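Local coordinates for protein endo-1,4-beta-mannanase (Eisenia fetida, PDB 5Y6T) that probably hydrolyses internal beta-1,4-mannosidic linkages of mannan polysaccharides, as a glycoside hydrolase of family GH5 from an earthworm, at residues Ser126-Leu131 / Gln205-Lys210; Pro148-Leu153 / Lys216-Lys221. One frame throughout, in Å; residues are numbered along the deposited sequence.

Contact 1. Residues Ser126-Leu131 / Gln205-Lys210; sequences SRYRDL and QSFINK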
loop_
_atom_site.group_PDB
_atom_site.type_symbol
_atom_site.label_atom_id
_atom_site.label_comp_id
_atom_site.label_asym_id
_atom_site.label_seq_id
_atom_site.Cartn_x
_atom_site.Cartn_y
_atom_site.Cartn_z
ATOM N N SER A 126 -0.608 8.134 -20.250
ATOM C CA SER A 126 -1.373 9.372 -20.426
ATOM C C SER A 126 -2.820 9.187 -19.954
ATOM O O SER A 126 -3.463 10.135 -19.396
ATOM C CB SER A 126 -1.267 9.882 -21.897
ATOM O OG SER A 126 -1.936 8.904 -22.732
ATOM N N ARG A 127 -3.377 7.985 -20.094
ATOM C CA ARG A 127 -4.770 7.779 -19.654
ATOM C C ARG A 127 -4.888 7.804 -18.161
ATOM O O ARG A 127 -5.871 8.361 -17.614
ATOM C CB ARG A 127 -5.371 6.551 -20.226
ATOM C CG ARG A 127 -5.609 6.549 -21.752
ATOM C CD ARG A 127 -6.575 7.625 -22.154
ATOM N NE ARG A 127 -7.065 7.326 -23.515
ATOM C CZ ARG A 127 -7.595 8.225 -24.305
ATOM N NH1 ARG A 127 -7.776 9.438 -23.921
ATOM N NH2 ARG A 127 -7.960 7.877 -25.550
ATOM N N TYR A 128 -3.891 7.271 -17.483
ATOM C CA TYR A 128 -3.865 7.303 -16.020
ATOM C C TYR A 128 -3.609 8.739 -15.525
ATOM O O TYR A 128 -4.327 9.282 -14.665
ATOM C CB TYR A 128 -2.833 6.272 -15.555
ATOM C CG TYR A 128 -2.253 6.379 -14.150
ATOM C CD1 TYR A 128 -2.949 6.881 -13.109
ATOM C CD2 TYR A 128 -0.966 5.848 -13.878
ATOM C CE1 TYR A 128 -2.402 6.964 -11.824
ATOM C CE2 TYR A 128 -0.415 5.876 -12.637
ATOM C CZ TYR A 128 -1.085 6.479 -11.585
ATOM O OH TYR A 128 -0.448 6.509 -10.381
ATOM N N ARG A 129 -2.646 9.406 -16.108
ATOM C CA ARG A 129 -2.384 10.792 -15.730
ATOM C C ARG A 129 -3.628 11.639 -15.895
ATOM O O ARG A 129 -3.951 12.478 -15.032
ATOM C CB ARG A 129 -1.226 11.378 -16.520
ATOM C CG ARG A 129 -0.736 12.711 -15.873
ATOM C CD ARG A 129 0.342 13.440 -16.638
ATOM N NE ARG A 129 1.585 12.706 -16.682
ATOM C CZ ARG A 129 1.956 11.905 -17.660
ATOM N NH1 ARG A 129 1.145 11.698 -18.706
ATOM N NH2 ARG A 129 3.141 11.300 -17.570
ATOM N N ASP A 130 -4.350 11.388 -16.973
ATOM C CA ASP A 130 -5.553 12.181 -17.205
ATOM C C ASP A 130 -6.629 11.946 -16.118
ATOM O O ASP A 130 -7.376 12.901 -15.856
ATOM C CB ASP A 130 -6.141 11.875 -18.580
ATOM C CG ASP A 130 -5.322 12.508 -19.736
ATOM O OD1 ASP A 130 -4.335 13.271 -19.509
ATOM O OD2 ASP A 130 -5.591 12.105 -20.894
ATOM N N LEU A 131 -6.649 10.775 -15.459
ATOM C CA LEU A 131 -7.557 10.576 -14.301
ATOM C C LEU A 131 -7.217 11.488 -13.135
ATOM O O LEU A 131 -8.095 11.828 -12.340
ATOM C CB LEU A 131 -7.561 9.179 -13.834
ATOM C CG LEU A 131 -7.963 8.094 -14.834
ATOM C CD1 LEU A 131 -7.966 6.744 -14.167
ATOM C CD2 LEU A 131 -9.303 8.441 -15.501
ATOM N N GLN A 205 -3.342 14.291 -3.812
ATOM C CA GLN A 205 -4.250 14.198 -2.687
ATOM C C GLN A 205 -5.706 14.086 -3.058
ATOM O O GLN A 205 -6.455 13.319 -2.434
ATOM C CB GLN A 205 -4.056 15.359 -1.701
ATOM C CG GLN A 205 -2.700 15.383 -0.991
ATOM C CD GLN A 205 -2.408 16.770 -0.426
ATOM O OE1 GLN A 205 -2.615 17.820 -1.091
ATOM N NE2 GLN A 205 -1.835 16.801 0.758
ATOM N N SER A 206 -6.154 14.935 -3.989
ATOM C CA SER A 206 -7.557 14.864 -4.460
ATOM C C SER A 206 -7.888 13.479 -5.024
ATOM O O SER A 206 -8.905 12.907 -4.697
ATOM C CB SER A 206 -7.808 16.007 -5.460
ATOM O OG SER A 206 -9.176 15.982 -5.866
ATOM N N PHE A 207 -6.983 12.954 -5.870
ATOM C CA PHE A 207 -7.103 11.626 -6.529
ATOM C C PHE A 207 -7.260 10.549 -5.445
ATOM O O PHE A 207 -8.142 9.716 -5.524
ATOM C CB PHE A 207 -5.866 11.426 -7.443
ATOM C CG PHE A 207 -5.826 10.144 -8.246
ATOM C CD1 PHE A 207 -6.595 10.004 -9.398
ATOM C CD2 PHE A 207 -4.933 9.164 -7.941
ATOM C CE1 PHE A 207 -6.454 8.906 -10.203
ATOM C CE2 PHE A 207 -4.762 8.051 -8.760
ATOM C CZ PHE A 207 -5.586 7.910 -9.870
ATOM N N ILE A 208 -6.435 10.661 -4.422
ATOM C CA ILE A 208 -6.455 9.750 -3.330
ATOM C C ILE A 208 -7.747 9.878 -2.506
ATOM O O ILE A 208 -8.368 8.848 -2.117
ATOM C CB ILE A 208 -5.174 9.872 -2.447
ATOM C CG1 ILE A 208 -3.953 9.405 -3.287
ATOM C CG2 ILE A 208 -5.291 9.051 -1.177
ATOM C CD1 ILE A 208 -2.667 9.997 -2.788
ATOM N N ASN A 209 -8.067 11.088 -2.107
ATOM C CA ASN A 209 -9.233 11.352 -1.294
ATOM C C ASN A 209 -10.499 10.794 -1.954
ATOM O O ASN A 209 -11.298 10.111 -1.312
ATOM C CB ASN A 209 -9.369 12.871 -1.100
ATOM C CG ASN A 209 -10.701 13.271 -0.408
ATOM O OD1 ASN A 209 -11.503 13.986 -0.999
ATOM N ND2 ASN A 209 -10.908 12.820 0.844
ATOM N N LYS A 210 -10.687 11.083 -3.240
ATOM C CA LYS A 210 -11.921 10.679 -3.938
ATOM C C LYS A 210 -12.045 9.188 -4.052
ATOM O O LYS A 210 -13.139 8.631 -3.862
ATOM C CB LYS A 210 -12.118 11.398 -5.286
ATOM C CG LYS A 210 -12.227 12.916 -5.148
ATOM C CD LYS A 210 -12.200 13.666 -6.486
ATOM C CE LYS A 210 -12.360 15.194 -6.361
ATOM N NZ LYS A 210 -13.706 15.670 -5.988
#

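Contact 2. Residues Pro148-Leu153 / Lys216-Lys221; sequences PMVSAL and KRADPK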
loop_
_atom_site.group_PDB
_atom_site.type_symbol
_atom_site.label_atom_id
_atom_site.label_comp_id
_atom_site.label_asym_id
_atom_site.label_seq_id
_atom_site.Cartn_x
_atom_site.Cartn_y
_atom_site.Cartn_z
ATOM N N PRO A 148 -17.749 -1.099 -8.379
ATOM C CA PRO A 148 -18.244 -2.472 -8.564
ATOM C C PRO A 148 -17.307 -3.585 -8.058
ATOM O O PRO A 148 -17.777 -4.538 -7.411
ATOM C CB PRO A 148 -18.404 -2.583 -10.073
ATOM C CG PRO A 148 -18.728 -1.157 -10.475
ATOM C CD PRO A 148 -17.747 -0.346 -9.658
ATOM N N MET A 149 -16.001 -3.411 -8.315
ATOM C CA MET A 149 -14.998 -4.329 -7.808
ATOM C C MET A 149 -14.958 -4.395 -6.271
ATOM O O MET A 149 -14.957 -5.457 -5.662
ATOM C CB MET A 149 -13.630 -3.998 -8.412
ATOM C CG MET A 149 -12.530 -4.830 -7.859
ATOM S SD MET A 149 -11.023 -4.571 -8.794
ATOM C CE MET A 149 -10.825 -2.831 -8.614
ATOM N N VAL A 150 -14.888 -3.228 -5.663
ATOM C CA VAL A 150 -14.763 -3.122 -4.226
ATOM C C VAL A 150 -16.010 -3.763 -3.579
ATOM O O VAL A 150 -15.903 -4.465 -2.619
ATOM C CB VAL A 150 -14.558 -1.684 -3.825
ATOM C CG1 VAL A 150 -14.771 -1.536 -2.318
ATOM C CG2 VAL A 150 -13.154 -1.200 -4.213
ATOM N N SER A 151 -17.170 -3.407 -4.097
ATOM C CA SER A 151 -18.445 -3.954 -3.548
ATOM C C SER A 151 -18.501 -5.482 -3.640
ATOM O O SER A 151 -18.856 -6.201 -2.745
ATOM C CB SER A 151 -19.633 -3.320 -4.343
ATOM O OG SER A 151 -20.877 -3.875 -3.846
ATOM N N ALA A 152 -18.155 -6.015 -4.802
ATOM C CA ALA A 152 -18.239 -7.428 -5.022
ATOM C C ALA A 152 -17.267 -8.141 -4.080
ATOM O O ALA A 152 -17.534 -9.276 -3.734
ATOM C CB ALA A 152 -17.882 -7.758 -6.472
ATOM N N LEU A 153 -16.096 -7.537 -3.805
ATOM C CA LEU A 153 -15.082 -8.174 -2.949
ATOM C C LEU A 153 -15.231 -7.938 -1.453
ATOM O O LEU A 153 -14.359 -8.304 -0.632
ATOM C CB LEU A 153 -13.644 -7.802 -3.438
ATOM C CG LEU A 153 -13.392 -8.258 -4.848
ATOM C CD1 LEU A 153 -12.019 -7.705 -5.217
ATOM C CD2 LEU A 153 -13.388 -9.759 -4.981
ATOM N N LYS A 216 -14.780 3.321 0.504
ATOM C CA LYS A 216 -15.456 3.217 1.798
ATOM C C LYS A 216 -16.980 3.279 1.645
ATOM O O LYS A 216 -17.698 2.749 2.467
ATOM C CB LYS A 216 -14.883 4.295 2.717
ATOM C CG LYS A 216 -13.491 3.866 3.157
ATOM C CD LYS A 216 -12.952 4.725 4.222
ATOM C CE LYS A 216 -11.708 4.127 4.750
ATOM N NZ LYS A 216 -11.279 4.885 5.941
ATOM N N ARG A 217 -17.478 3.965 0.649
ATOM C CA ARG A 217 -18.916 3.848 0.322
ATOM C C ARG A 217 -19.259 2.497 -0.170
ATOM O O ARG A 217 -20.330 1.974 0.185
ATOM C CB ARG A 217 -19.323 4.920 -0.695
ATOM C CG ARG A 217 -19.266 6.295 -0.122
ATOM C CD ARG A 217 -20.070 7.318 -0.936
ATOM N NE ARG A 217 -20.043 8.533 -0.171
ATOM C CZ ARG A 217 -19.087 9.453 -0.263
ATOM N NH1 ARG A 217 -18.143 9.324 -1.144
ATOM N NH2 ARG A 217 -19.106 10.503 0.544
ATOM N N ALA A 218 -18.397 1.895 -1.001
ATOM C CA ALA A 218 -18.678 0.577 -1.588
ATOM C C ALA A 218 -18.514 -0.522 -0.558
ATOM O O ALA A 218 -19.179 -1.559 -0.653
ATOM C CB ALA A 218 -17.764 0.349 -2.767
ATOM N N ASP A 219 -17.608 -0.306 0.425
ATOM C CA ASP A 219 -17.293 -1.289 1.462
ATOM C C ASP A 219 -17.018 -0.573 2.753
ATOM O O ASP A 219 -15.913 -0.188 3.047
ATOM C CB ASP A 219 -16.107 -2.158 1.086
ATOM C CG ASP A 219 -15.868 -3.290 2.100
ATOM O OD1 ASP A 219 -16.457 -3.287 3.220
ATOM O OD2 ASP A 219 -15.030 -4.147 1.819
ATOM N N PRO A 220 -18.085 -0.264 3.519
ATOM C CA PRO A 220 -17.929 0.523 4.712
ATOM C C PRO A 220 -17.193 -0.125 5.876
ATOM O O PRO A 220 -17.053 0.519 6.899
ATOM C CB PRO A 220 -19.423 0.808 5.148
ATOM C CG PRO A 220 -20.185 0.661 3.900
ATOM C CD PRO A 220 -19.520 -0.559 3.253
ATOM N N LYS A 221 -16.687 -1.342 5.748
ATOM C CA LYS A 221 -15.832 -1.861 6.791
ATOM C C LYS A 221 -14.366 -1.988 6.407
ATOM O O LYS A 221 -13.545 -2.260 7.271
ATOM C CB LYS A 221 -16.385 -3.148 7.360
ATOM C CG LYS A 221 -16.636 -4.255 6.402
ATOM C CD LYS A 221 -15.351 -4.778 5.765
ATOM C CE LYS A 221 -15.670 -5.843 4.770
ATOM N NZ LYS A 221 -14.525 -6.092 3.832
HETATM O O HOH W 1 -13.691 -4.422 -0.675
HETATM O O HOH W 2 -13.592 -7.798 2.006
#

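Contact 1. Residues Ser126-Leu131 / Gln205-Lys210
Tyr128 and Leu131 of segment 126-131 both meet one side chain of segment 205-210, that of Phe207. Along 126-131 the first residue to take part is Tyr128: its ring carbon CE1 lies 3.9 Å from CZ of Phe207, and Phe207 CE2 is almost as near to Tyr128 CE1. Seen from the tyrosine, the phenylalanine arrives at the ring edge, close to the ring plane, and the two side chains cross at about a right angle. The polar end is engaged separately: Tyr128 OH is hydrogen-bonded to the backbone O of Asn119.

One helical turn on, Leu131 offers its root rather than its branches. Its CB sits 3.8 Å from Phe207 CE1, while Leu131 O lies 3.8 Å from Phe207 CD1, at the edge of the ring and near its plane. Phe207 is able to reach both partners because CG stands anti to the backbone N (chi1 -178°), carrying the ring across a gap of 7.9 Å between the CA atoms of Leu131 and Phe207. No hydrogen bond joins the segments. With an alanine in place of Phe207, Tyr128 CE1 and Leu131 CB would probably both lose this ring as a partner, and a gap would open between the helices.

The phenylalanine ring also meets Trp118 of strand 112-119, on which Tyr128 stacks, and the side chain of Met165 touches both Tyr128 and Phe207. Helix 135-152 adds Leu138 against Phe207 and Tyr141 against Leu131, so the contact joins helices 126-133 and 201-218 beside strands 112-119 and 165-166.

Contact 2. Residues Pro148-Leu153 / Lys216-Lys221
With CG1 anti to the backbone N (chi1 166°), Val150 directs that methyl at the end of the opposing helix, where Ala218 and Asp219 wait side by side. In Asp219 the bond from CA to CB points toward the other helix, which brings CB to the valine; the torsion beyond it, CG anti to N (chi1 -174°), sets the carboxylate toward a bridging water and Lys221. Val150 CG1 lies 3.6 Å from Ala218 CB and 3.7 Å from Asp219 CB, and the side chains of Val150 and Asp219 cross at about a right angle. The small alanine allows a close approach: the CA atoms of Ser151 and Ala218 are 4.9 Å apart, and Ser151 CA rests 3.8 Å from the backbone O of Ala218.

No direct hydrogen bond crosses the interface, but two waters do the work. One donates to both Val150 O and Asp219 OD2; the other donates to Leu153 O and accepts from Lys221 NZ at 2.7 Å. Asp219 is the first residue to leave helical geometry, and it organises the chain that follows. Its OD1 accepts from Lys221 N at 3.2 Å, from above the carboxylate plane, forming an Asx turn, while the syn lone pair of Asp219 OD2 receives Lys221 NZ at 2.8 Å in a salt bridge. OD1 thus takes the backbone amide and OD2 both the ammonium and the bridging water, three bonds that should limit rotation of the carboxylate.

Phe7 makes a cation-pi contact with the same lysine. Val150 and Leu153 lean on Trp162, tying the end of helix 135-152 to strand 159-163 of the central sheet; the contact itself brings together the C-terminal ends of helices 135-152 and 201-218.

Helix 201-218 serves both contacts, meeting helix 126-133 through Phe207, in its own first half, in contact 1 and the end of helix 135-152 in contact 2. The centres lie about 19 Å apart and the nearest atoms about 6 Å, without touching. All touching residues of contact 1 are buried and its chemistry is apolar, with the Phe207 ring bridging the wider spacing. Contact 2 is only partly buried: Ala218 lets the backbones come close, and water, a carboxylate and a lysine adjoin the apolar pair. Helices 135-152 and 201-218 fit the outer layer of the (beta/alpha)8 barrel expected of GH5 enzymes; short helix 126-133 is probably inserted between strand 112-119 and helix 135-152.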